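Local coordinates for protein putative alpha-galactosidase (Bacteroides fragilis, PDB 4NZJ) that probably hydrolyses terminal, non-reducing alpha-D-galactose residues from alpha-galactosides, at residues T74-N79 / V83-L88; Y184-A187 / T191-G194; K457-K462 / Y471-T476. One frame throughout, in Å; residues are numbered along the deposited sequence. Where two conformers were deposited one is given.

In the fold
Each interaction belongs to a different domain, in chain order. Interaction 1 holds together a hairpin of the N-terminal Ig-like domain, interaction 2 lies at the C-terminal end of a strand of the TIM barrel, and interaction 3 bridges the two sheets of the C-terminal beta-sandwich. None touches another: centre to centre, interactions 1 and 3 are about 30 Å apart, and interaction 2 is about 42 Å from interaction 1 and 46 Å from interaction 3, across the centre of the chain from both. A glycerol, probably from the crystallisation liquor, lies about 3 Å from the Tyr184 side chain of interaction 2, at the barrel end where TIM-barrel enzymes carry their active sites.

Interaction 1: T74-N79 / V83-L88; sequences TLKAEN and VSVKQL
Four backbone hydrogen bonds join Leu75 to Lys86 and Ala77 to Ser84, among them Leu75 N to Lys86 O at 2.8 Å. Between them lies the non-hydrogen-bonded pair Lys76-Val85, whose CA-H groups point at carbonyls: Val85 CA comes to 3.2 Å from Leu75 O, and Lys76 CA to 3.3 Å from Ser84 O. These two strands, running at 155° to each other, form an antiparallel beta hairpin of the Ig-like domain, and strand 42-46 pairs with the far edge of 69-79. One side-chain hydrogen bond crosses the hairpin: Thr74 OG1 donates to Gln87 OE1 over 2.7 Å, in the amide plane and on a lone pair. Gln87 bends at chi2 (-73°), which brings its amide nearer to Thr74. Apolar contacts occupy both faces. On the face of Thr74 and Val85, Thr74 CG2 presses on Val85 CG1 at a tight 3.5 Å; further along, in one of the two deposited conformers of Glu78, its CG lies beside Val83 CG1 (3.7 Å), the two side chains pointing the same way. In that conformer Lys76, on the same strand, meets the Glu78 carboxylate from above its plane in a salt bridge, NZ to OE2 3.1 Å. On the face of Leu75, Ala77 and Ser84, Leu75 CD1 meets Leu88 CB at 3.7 Å, near Phe31 and Ile33 of strand 28-36.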
ATOM      1  N   THR A  74     -24.066   3.232  -0.563  1.00 31.28           N
ATOM      2  CA  THR A  74     -24.302   1.792  -0.596  1.00 31.91           C
ATOM      3  C   THR A  74     -24.000   1.272  -1.998  1.00 31.31           C
ATOM      4  O   THR A  74     -24.674   1.639  -2.957  1.00 32.56           O
ATOM      5  CB  THR A  74     -25.739   1.449  -0.179  1.00 34.81           C
ATOM      6  OG1 THR A  74     -25.979   1.975   1.130  1.00 35.50           O
ATOM      7  CG2 THR A  74     -25.956  -0.061  -0.160  1.00 36.24           C
ATOM      8  N   LEU A  75     -22.972   0.435  -2.104  1.00 29.66           N
ATOM      9  CA  LEU A  75     -22.547  -0.125  -3.382  1.00 29.27           C
ATOM     10  C   LEU A  75     -23.140  -1.503  -3.577  1.00 29.93           C
ATOM     11  O   LEU A  75     -23.289  -2.261  -2.622  1.00 29.37           O
ATOM     12  CB  LEU A  75     -21.029  -0.241  -3.443  1.00 28.40           C
ATOM     13  CG  LEU A  75     -20.224   1.024  -3.164  1.00 28.08           C
ATOM     14  CD1 LEU A  75     -18.741   0.707  -3.139  1.00 28.16           C
ATOM     15  CD2 LEU A  75     -20.547   2.091  -4.197  1.00 28.80           C
ATOM     16  N   LYS A  76     -23.442  -1.828  -4.827  1.00 29.95           N
ATOM     17  CA  LYS A  76     -23.975  -3.130  -5.189  1.00 31.31           C
ATOM     18  C   LYS A  76     -23.253  -3.648  -6.428  1.00 30.74           C
ATOM     19  O   LYS A  76     -23.072  -2.917  -7.399  1.00 32.29           O
ATOM     20  CB  LYS A  76     -25.476  -3.022  -5.455  1.00 34.52           C
ATOM     21  CG  LYS A  76     -26.175  -4.345  -5.690  1.00 38.08           C
ATOM     22  CD  LYS A  76     -27.667  -4.124  -5.877  1.00 42.05           C
ATOM     23  CE  LYS A  76     -28.408  -5.435  -6.070  1.00 46.54           C
ATOM     24  NZ  LYS A  76     -29.795  -5.221  -6.571  1.00 51.29           N
ATOM     25  N   ALA A  77     -22.816  -4.902  -6.371  1.00 29.46           N
ATOM     26  CA  ALA A  77     -22.228  -5.582  -7.514  1.00 28.47           C
ATOM     27  C   ALA A  77     -23.072  -6.810  -7.781  1.00 29.55           C
ATOM     28  O   ALA A  77     -23.444  -7.508  -6.838  1.00 30.26           O
ATOM     29  CB  ALA A  77     -20.794  -5.978  -7.213  1.00 27.37           C
ATOM     30  N   GLU A  78     -23.375  -7.060  -9.057  1.00 30.45           N
ATOM     31  CA  GLU A  78     -24.238  -8.167  -9.471  0.50 32.24           C
ATOM     32  C   GLU A  78     -23.614  -8.947 -10.623  1.00 31.27           C
ATOM     33  O   GLU A  78     -23.129  -8.349 -11.582  1.00 30.45           O
ATOM     34  CB  GLU A  78     -25.591  -7.639  -9.960  0.50 35.06           C
ATOM     35  CG  GLU A  78     -26.335  -6.726  -9.002  0.50 37.29           C
ATOM     36  CD  GLU A  78     -27.580  -6.125  -9.633  0.50 40.38           C
ATOM     37  OE1 GLU A  78     -27.446  -5.305 -10.570  0.50 40.60           O
ATOM     38  OE2 GLU A  78     -28.697  -6.474  -9.197  0.50 43.78           O
ATOM     39  N   ASN A  79     -23.646 -10.273 -10.536  1.00 32.07           N
ATOM     40  CA  ASN A  79     -23.315 -11.135 -11.669  1.00 32.26           C
ATOM     41  C   ASN A  79     -24.351 -12.264 -11.768  1.00 35.10           C
ATOM     42  O   ASN A  79     -25.350 -12.261 -11.037  1.00 35.07           O
ATOM     43  CB  ASN A  79     -21.867 -11.656 -11.588  1.00 31.07           C
ATOM     44  CG  ASN A  79     -21.635 -12.621 -10.436  1.00 31.19           C
ATOM     45  OD1 ASN A  79     -22.571 -13.169  -9.860  1.00 32.82           O
ATOM     46  ND2 ASN A  79     -20.363 -12.840 -10.104  1.00 30.69           N
ATOM     47  N   VAL A  83     -25.324 -11.324  -5.711  1.00 38.99           N
ATOM     48  CA  VAL A  83     -25.070  -9.910  -5.440  1.00 39.38           C
ATOM     49  C   VAL A  83     -24.228  -9.705  -4.181  1.00 38.56           C
ATOM     50  O   VAL A  83     -24.247 -10.528  -3.262  1.00 38.97           O
ATOM     51  CB  VAL A  83     -26.385  -9.106  -5.290  1.00 42.26           C
ATOM     52  CG1 VAL A  83     -27.295  -9.333  -6.489  1.00 43.91           C
ATOM     53  CG2 VAL A  83     -27.106  -9.460  -3.995  1.00 45.46           C
ATOM     54  N   SER A  84     -23.488  -8.600  -4.162  1.00 35.97           N
ATOM     55  CA  SER A  84     -22.752  -8.155  -2.987  1.00 35.61           C
ATOM     56  C   SER A  84     -23.165  -6.713  -2.742  1.00 35.86           C
ATOM     57  O   SER A  84     -23.166  -5.905  -3.673  1.00 33.44           O
ATOM     58  CB  SER A  84     -21.241  -8.235  -3.233  1.00 35.21           C
ATOM     59  OG  SER A  84     -20.483  -7.713  -2.145  1.00 34.83           O
ATOM     60  N   VAL A  85     -23.532  -6.402  -1.502  1.00 35.44           N
ATOM     61  CA  VAL A  85     -23.878  -5.041  -1.103  1.00 35.31           C
ATOM     62  C   VAL A  85     -22.940  -4.629   0.019  1.00 34.70           C
ATOM     63  O   VAL A  85     -22.791  -5.354   1.000  1.00 35.60           O
ATOM     64  CB  VAL A  85     -25.343  -4.934  -0.634  1.00 38.62           C
ATOM     65  CG1 VAL A  85     -25.652  -3.524  -0.148  1.00 39.12           C
ATOM     66  CG2 VAL A  85     -26.285  -5.331  -1.762  1.00 39.86           C
ATOM     67  N   LYS A  86     -22.307  -3.470  -0.131  1.00 32.84           N
ATOM     68  CA  LYS A  86     -21.315  -3.005   0.828  1.00 34.42           C
ATOM     69  C   LYS A  86     -21.382  -1.491   0.949  1.00 33.22           C
ATOM     70  O   LYS A  86     -21.594  -0.795  -0.045  1.00 30.79           O
ATOM     71  CB  LYS A  86     -19.912  -3.407   0.358  1.00 36.99           C
ATOM     72  CG  LYS A  86     -19.085  -4.155   1.384  1.00 43.63           C
ATOM     73  CD  LYS A  86     -19.626  -5.559   1.594  1.00 45.65           C
ATOM     74  CE  LYS A  86     -18.662  -6.420   2.389  1.00 49.94           C
ATOM     75  NZ  LYS A  86     -19.251  -7.751   2.706  1.00 52.67           N
ATOM     76  N   GLN A  87     -21.174  -0.986   2.161  1.00 32.92           N
ATOM     77  CA  GLN A  87     -21.084   0.451   2.390  1.00 33.95           C
ATOM     78  C   GLN A  87     -19.700   0.953   1.983  1.00 30.40           C
ATOM     79  O   GLN A  87     -18.697   0.253   2.143  1.00 29.28           O
ATOM     80  CB  GLN A  87     -21.324   0.795   3.867  1.00 38.66           C
ATOM     81  CG  GLN A  87     -22.618   0.263   4.470  1.00 44.74           C
ATOM     82  CD  GLN A  87     -23.850   0.998   3.986  1.00 50.25           C
ATOM     83  OE1 GLN A  87     -24.270   0.839   2.840  1.00 54.48           O
ATOM     84  NE2 GLN A  87     -24.454   1.790   4.867  1.00 51.68           N
ATOM     85  N   LEU A  88     -19.658   2.170   1.452  1.00 28.10           N
ATOM     86  CA  LEU A  88     -18.407   2.889   1.225  1.00 26.82           C
ATOM     87  C   LEU A  88     -18.556   4.276   1.827  1.00 27.07           C
ATOM     88  O   LEU A  88     -19.530   4.974   1.548  1.00 28.10           O
ATOM     89  CB  LEU A  88     -18.099   3.001  -0.268  1.00 27.04           C
ATOM     90  CG  LEU A  88     -16.914   3.891  -0.665  1.00 26.35           C
ATOM     91  CD1 LEU A  88     -15.591   3.288  -0.216  1.00 26.55           C
ATOM     92  CD2 LEU A  88     -16.906   4.140  -2.165  1.00 26.41           C
TER

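Interaction 2: Y184-A187 / T191-G194; sequences YSDA and TCGG
Tyr184 and Asp186, at the end of barrel strand 180-186, pack against Thr191 and Cys192, which open a type I beta turn (Thr191 to Gly194) in the loop that leads on to helix 202-212 of the TIM barrel. The close-packed part centres on Thr191. Tyr184 CG is anti to the backbone N (chi1 170°), which carries the ring out toward Thr191. The Thr191 CG2 methyl sits at the ring edge, near its plane, between Tyr184 CE1 at 3.7 Å and Asp186 CB at 3.9 Å. Thr191 CA in turn lies 3.7 Å from Asp186 CB. Thr191 OG1 turns instead to Asp143 OD1 and to the backbone N of Val195. Toward the exposed Cys192 the contact slackens: no hydrogen bond crosses it, and Asp186 OD2 stays 3.7 Å from Cys192 N. Cys222 serves both side chains, through a weak hydrogen bond from its N to Asp186 OD2 and a disulfide to Cys192, whose SG in one of two conformers is 3.6 Å from Tyr184 OH. That hydroxyl is hydrogen-bonded to Asp220 of the adjacent barrel strand, and a glycerol lies about 3 Å from the tyrosine side chain. Beyond Cys192 the turn leaves the strand and closes on itself through Gly194 N to Thr191 O, 3.0 Å.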
ATOM      1  N   TYR A 184       8.213  10.350  -9.420  1.00 17.83           N
ATOM      2  CA  TYR A 184       9.358  10.383  -8.537  1.00 17.71           C
ATOM      3  C   TYR A 184      10.153  11.660  -8.739  1.00 16.78           C
ATOM      4  O   TYR A 184      10.407  12.075  -9.871  1.00 16.71           O
ATOM      5  CB  TYR A 184      10.246   9.170  -8.836  1.00 17.58           C
ATOM      6  CG  TYR A 184      11.600   9.186  -8.165  1.00 18.06           C
ATOM      7  CD1 TYR A 184      12.660   9.878  -8.723  1.00 17.97           C
ATOM      8  CD2 TYR A 184      11.817   8.511  -6.965  1.00 19.82           C
ATOM      9  CE1 TYR A 184      13.901   9.903  -8.112  1.00 19.45           C
ATOM     10  CE2 TYR A 184      13.056   8.532  -6.343  1.00 19.75           C
ATOM     11  CZ  TYR A 184      14.097   9.229  -6.924  1.00 19.63           C
ATOM     12  OH  TYR A 184      15.341   9.267  -6.329  1.00 21.69           O
ATOM     13  N   SER A 185      10.575  12.275  -7.642  1.00 16.33           N
ATOM     14  CA  SER A 185      11.604  13.299  -7.708  1.00 16.44           C
ATOM     15  C   SER A 185      12.432  13.257  -6.429  1.00 16.44           C
ATOM     16  O   SER A 185      12.347  12.296  -5.654  1.00 16.28           O
ATOM     17  CB  SER A 185      11.007  14.680  -7.943  1.00 17.40           C
ATOM     18  OG  SER A 185      12.036  15.620  -8.230  1.00 18.64           O
ATOM     19  N   ASP A 186      13.256  14.277  -6.229  1.00 17.33           N
ATOM     20  CA  ASP A 186      14.234  14.281  -5.150  1.00 17.71           C
ATOM     21  C   ASP A 186      14.398  15.715  -4.664  1.00 17.41           C
ATOM     22  O   ASP A 186      14.366  16.657  -5.474  1.00 18.36           O
ATOM     23  CB  ASP A 186      15.556  13.736  -5.699  1.00 19.12           C
ATOM     24  CG  ASP A 186      16.585  13.460  -4.630  1.00 20.85           C
ATOM     25  OD1 ASP A 186      17.149  14.429  -4.083  1.00 21.69           O
ATOM     26  OD2 ASP A 186      16.857  12.265  -4.371  1.00 21.46           O
ATOM     27  N   ALA A 187      14.603  15.869  -3.357  1.00 18.25           N
ATOM     28  CA  ALA A 187      14.760  17.181  -2.717  1.00 18.75           C
ATOM     29  C   ALA A 187      16.181  17.726  -2.847  1.00 20.88           C
ATOM     30  O   ALA A 187      16.798  18.158  -1.864  1.00 21.69           O
ATOM     31  CB  ALA A 187      14.358  17.096  -1.255  1.00 19.78           C
ATOM     32  N   THR A 191      18.699  13.610  -8.633  1.00 21.78           N
ATOM     33  CA  THR A 191      18.108  12.448  -7.974  1.00 21.51           C
ATOM     34  C   THR A 191      19.192  11.446  -7.589  1.00 23.17           C
ATOM     35  O   THR A 191      20.361  11.631  -7.921  1.00 22.61           O
ATOM     36  CB  THR A 191      17.108  11.714  -8.892  1.00 21.83           C
ATOM     37  OG1 THR A 191      17.812  11.129  -9.998  1.00 21.34           O
ATOM     38  CG2 THR A 191      16.019  12.654  -9.404  1.00 21.87           C
ATOM     39  N   CYS A 192      18.783  10.372  -6.913  1.00 25.78           N
ATOM     40  CA  CYS A 192      19.712   9.294  -6.570  0.50 26.68           C
ATOM     41  C   CYS A 192      20.439   8.778  -7.811  1.00 26.53           C
ATOM     42  O   CYS A 192      21.658   8.578  -7.777  1.00 27.68           O
ATOM     43  CB  CYS A 192      18.993   8.142  -5.867  0.50 27.52           C
ATOM     44  SG  CYS A 192      18.207   8.593  -4.303  0.50 28.85           S
ATOM     45  N   GLY A 193      19.703   8.594  -8.905  1.00 26.46           N
ATOM     46  CA  GLY A 193      20.275   8.116 -10.164  1.00 26.19           C
ATOM     47  C   GLY A 193      21.072   9.137 -10.956  1.00 26.59           C
ATOM     48  O   GLY A 193      21.768   8.785 -11.913  1.00 27.49           O
ATOM     49  N   GLY A 194      20.958  10.408 -10.579  1.00 25.15           N
ATOM     50  CA  GLY A 194      21.734  11.472 -11.203  1.00 24.93           C
ATOM     51  C   GLY A 194      21.000  12.224 -12.305  1.00 24.66           C
ATOM     52  O   GLY A 194      21.639  12.857 -13.146  1.00 26.30           O
TER

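Interaction 3: K457-K462 / Y471-T476; sequences KELIVK and YIFGKT
Strands 458-462 and 471-473 run nearly antiparallel, at 169°, but their axes stay 11.9 Å apart, too far for backbone pairing, and side chains and one bridging water link them. Leu459 and Val461 point from one strand, Tyr471 and Phe473 from the other. The Leu459 CD2 methyl lies over one face of the Tyr471 ring in a CH-pi contact, 3.9 Å from the ring centroid and 24° off its normal, displaced toward the rim that carries CD2 and CE2. The side chain extends with CG anti to the backbone N (chi1 -179°), reaching across the interface, and the same methyl also touches the Phe473 ring, 4.1 Å from CZ, so one methyl meets both rings. Val461 approaches from the opposite strand, its side chain directed against that of Tyr471, and both methyls lie near the phenol end, on the side of the ring that Leu459 covers: CG1 is 3.5 Å from Tyr471 OH, while CG2 lies 3.8 Å from CE1 and meets the ring obliquely. No direct hydrogen bond joins the segments. The hydroxyl, beside these methyls, also takes part in a hydrogen bond with a water 2.8 Å from Tyr471 OH, which donates to Ile460 O at 3.1 Å and so links the phenol to the opposite backbone. Phe473 packs edge-to-face on Phe439 and touches Leu429 of strand 425-430. That strand pairs with 458-463, whereas 468-473 lies between 413-419 and 441-444 in the larger sheet. Facing sheets joined through interlocked apolar side chains are the core of a beta-sandwich, here the C-terminal domain of this putative alpha-galactosidase.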
ATOM      1  N   LYS A 457     -10.251 -21.981  26.592  1.00 51.91           N
ATOM      2  CA  LYS A 457      -9.560 -20.699  26.722  1.00 49.28           C
ATOM      3  C   LYS A 457      -8.122 -20.836  26.222  1.00 44.05           C
ATOM      4  O   LYS A 457      -7.219 -20.148  26.695  1.00 41.48           O
ATOM      5  CB  LYS A 457      -9.575 -20.232  28.181  1.00 53.11           C
ATOM      6  CG  LYS A 457     -10.963 -19.987  28.752  1.00 57.61           C
ATOM      7  CD  LYS A 457     -11.707 -18.906  27.979  1.00 58.73           C
ATOM      8  CE  LYS A 457     -12.881 -18.356  28.776  1.00 61.86           C
ATOM      9  NZ  LYS A 457     -13.846 -19.420  29.172  1.00 66.60           N
ATOM     10  N   GLU A 458      -7.920 -21.717  25.247  1.00 41.14           N
ATOM     11  CA  GLU A 458      -6.587 -22.031  24.753  1.00 39.30           C
ATOM     12  C   GLU A 458      -6.638 -22.319  23.257  1.00 36.95           C
ATOM     13  O   GLU A 458      -7.607 -22.895  22.767  1.00 38.73           O
ATOM     14  CB  GLU A 458      -6.045 -23.245  25.508  1.00 42.86           C
ATOM     15  CG  GLU A 458      -4.689 -23.748  25.048  1.00 44.89           C
ATOM     16  CD  GLU A 458      -4.188 -24.893  25.907  1.00 48.83           C
ATOM     17  OE1 GLU A 458      -3.876 -24.651  27.093  1.00 49.42           O
ATOM     18  OE2 GLU A 458      -4.110 -26.033  25.395  1.00 51.59           O
ATOM     19  N   LEU A 459      -5.600 -21.913  22.537  1.00 32.68           N
ATOM     20  CA  LEU A 459      -5.470 -22.238  21.126  1.00 32.84           C
ATOM     21  C   LEU A 459      -4.035 -22.654  20.829  1.00 31.59           C
ATOM     22  O   LEU A 459      -3.100 -21.876  21.027  1.00 29.75           O
ATOM     23  CB  LEU A 459      -5.870 -21.044  20.255  1.00 32.72           C
ATOM     24  CG  LEU A 459      -5.813 -21.246  18.739  1.00 33.51           C
ATOM     25  CD1 LEU A 459      -6.776 -22.335  18.295  1.00 36.29           C
ATOM     26  CD2 LEU A 459      -6.119 -19.938  18.030  1.00 34.19           C
ATOM     27  N   ILE A 460      -3.874 -23.892  20.371  1.00 32.59           N
ATOM     28  CA  ILE A 460      -2.567 -24.414  19.995  0.50 31.67           C
ATOM     29  C   ILE A 460      -2.278 -24.011  18.553  1.00 30.45           C
ATOM     30  O   ILE A 460      -3.033 -24.349  17.641  1.00 31.00           O
ATOM     31  CB  ILE A 460      -2.503 -25.948  20.146  0.50 33.90           C
ATOM     32  CG1 ILE A 460      -2.770 -26.351  21.600  0.50 35.08           C
ATOM     33  CG2 ILE A 460      -1.147 -26.479  19.696  0.50 33.84           C
ATOM     34  CD1 ILE A 460      -2.844 -27.849  21.823  0.50 36.35           C
ATOM     35  N   VAL A 461      -1.188 -23.275  18.354  1.00 27.64           N
ATOM     36  CA  VAL A 461      -0.795 -22.795  17.040  1.00 25.78           C
ATOM     37  C   VAL A 461       0.496 -23.489  16.620  1.00 27.05           C
ATOM     38  O   VAL A 461       1.538 -23.296  17.248  1.00 27.32           O
ATOM     39  CB  VAL A 461      -0.589 -21.269  17.052  1.00 24.34           C
ATOM     40  CG1 VAL A 461      -0.137 -20.767  15.691  1.00 23.13           C
ATOM     41  CG2 VAL A 461      -1.868 -20.572  17.499  1.00 24.84           C
ATOM     42  N   LYS A 462       0.406 -24.318  15.580  1.00 26.45           N
ATOM     43  CA  LYS A 462       1.548 -25.067  15.061  0.50 27.20           C
ATOM     44  C   LYS A 462       2.120 -24.334  13.858  1.00 25.91           C
ATOM     45  O   LYS A 462       1.410 -24.102  12.878  1.00 25.81           O
ATOM     46  CB  LYS A 462       1.120 -26.477  14.648  0.50 29.29           C
ATOM     47  CG  LYS A 462       0.670 -27.358  15.798  0.50 31.52           C
ATOM     48  CD  LYS A 462       1.826 -27.661  16.733  0.50 32.85           C
ATOM     49  CE  LYS A 462       1.511 -28.813  17.667  0.50 35.75           C
ATOM     50  NZ  LYS A 462       2.667 -29.138  18.550  0.50 36.76           N
ATOM     51  N   TYR A 471      -5.063 -14.906  13.242  1.00 21.79           N
ATOM     52  CA  TYR A 471      -6.358 -15.184  13.830  1.00 23.15           C
ATOM     53  C   TYR A 471      -7.046 -13.873  14.168  1.00 23.67           C
ATOM     54  O   TYR A 471      -6.379 -12.869  14.400  1.00 23.38           O
ATOM     55  CB  TYR A 471      -6.177 -16.004  15.108  1.00 24.85           C
ATOM     56  CG  TYR A 471      -5.430 -17.294  14.890  1.00 25.42           C
ATOM     57  CD1 TYR A 471      -4.040 -17.321  14.890  1.00 25.56           C
ATOM     58  CD2 TYR A 471      -6.110 -18.484  14.651  1.00 27.29           C
ATOM     59  CE1 TYR A 471      -3.349 -18.499  14.672  1.00 26.27           C
ATOM     60  CE2 TYR A 471      -5.424 -19.670  14.433  1.00 28.12           C
ATOM     61  CZ  TYR A 471      -4.042 -19.666  14.445  1.00 28.19           C
ATOM     62  OH  TYR A 471      -3.343 -20.831  14.231  1.00 30.60           O
ATOM     63  N   ILE A 472      -8.374 -13.869  14.171  1.00 22.90           N
ATOM     64  CA  ILE A 472      -9.121 -12.705  14.643  1.00 23.48           C
ATOM     65  C   ILE A 472      -9.952 -13.119  15.850  1.00 24.81           C
ATOM     66  O   ILE A 472     -10.827 -13.980  15.751  1.00 25.63           O
ATOM     67  CB  ILE A 472     -10.017 -12.079  13.548  1.00 24.51           C
ATOM     68  CG1 ILE A 472      -9.187 -11.718  12.319  1.00 24.76           C
ATOM     69  CG2 ILE A 472     -10.722 -10.841  14.095  1.00 25.51           C
ATOM     70  CD1 ILE A 472      -9.999 -11.167  11.163  1.00 26.08           C
ATOM     71  N   PHE A 473      -9.663 -12.498  16.994  1.00 24.77           N
ATOM     72  CA  PHE A 473     -10.303 -12.843  18.255  1.00 26.83           C
ATOM     73  C   PHE A 473     -11.432 -11.876  18.584  1.00 29.13           C
ATOM     74  O   PHE A 473     -11.275 -10.665  18.440  1.00 28.86           O
ATOM     75  CB  PHE A 473      -9.280 -12.815  19.399  1.00 26.89           C
ATOM     76  CG  PHE A 473      -8.386 -14.025  19.459  1.00 26.80           C
ATOM     77  CD1 PHE A 473      -7.294 -14.139  18.618  1.00 25.96           C
ATOM     78  CD2 PHE A 473      -8.623 -15.040  20.379  1.00 28.54           C
ATOM     79  CE1 PHE A 473      -6.459 -15.245  18.680  1.00 25.75           C
ATOM     80  CE2 PHE A 473      -7.790 -16.147  20.449  1.00 28.53           C
ATOM     81  CZ  PHE A 473      -6.708 -16.249  19.597  1.00 27.08           C
ATOM     82  N   GLY A 474     -12.566 -12.424  19.015  1.00 31.32           N
ATOM     83  CA  GLY A 474     -13.668 -11.635  19.566  1.00 35.31           C
ATOM     84  C   GLY A 474     -14.926 -11.637  18.719  1.00 38.50           C
ATOM     85  O   GLY A 474     -14.917 -12.080  17.573  1.00 36.80           O
ATOM     86  N   LYS A 475     -16.017 -11.153  19.307  1.00 43.09           N
ATOM     87  CA  LYS A 475     -17.270 -10.942  18.588  1.00 49.12           C
ATOM     88  C   LYS A 475     -17.342  -9.490  18.129  1.00 53.62           C
ATOM     89  O   LYS A 475     -16.787  -8.599  18.777  1.00 55.96           O
ATOM     90  CB  LYS A 475     -18.467 -11.262  19.486  1.00 52.80           C
ATOM     91  CG  LYS A 475     -18.586 -12.728  19.869  1.00 54.78           C
ATOM     92  N   THR A 476     -18.022  -9.256  17.011  1.00 58.62           N
ATOM     93  CA  THR A 476     -18.167  -7.908  16.461  1.00 64.36           C
ATOM     94  C   THR A 476     -19.162  -7.080  17.277  1.00 71.52           C
ATOM     95  O   THR A 476     -20.048  -7.632  17.936  1.00 73.33           O
ATOM     96  CB  THR A 476     -18.651  -7.952  15.001  1.00 64.35           C
ATOM     97  OG1 THR A 476     -19.894  -8.661  14.930  1.00 66.72           O
ATOM     98  CG2 THR A 476     -17.625  -8.645  14.116  1.00 62.11           C
TER
HETATM   99  O   HOH W   1      -4.438 -23.225  15.077  1.00 47.61           O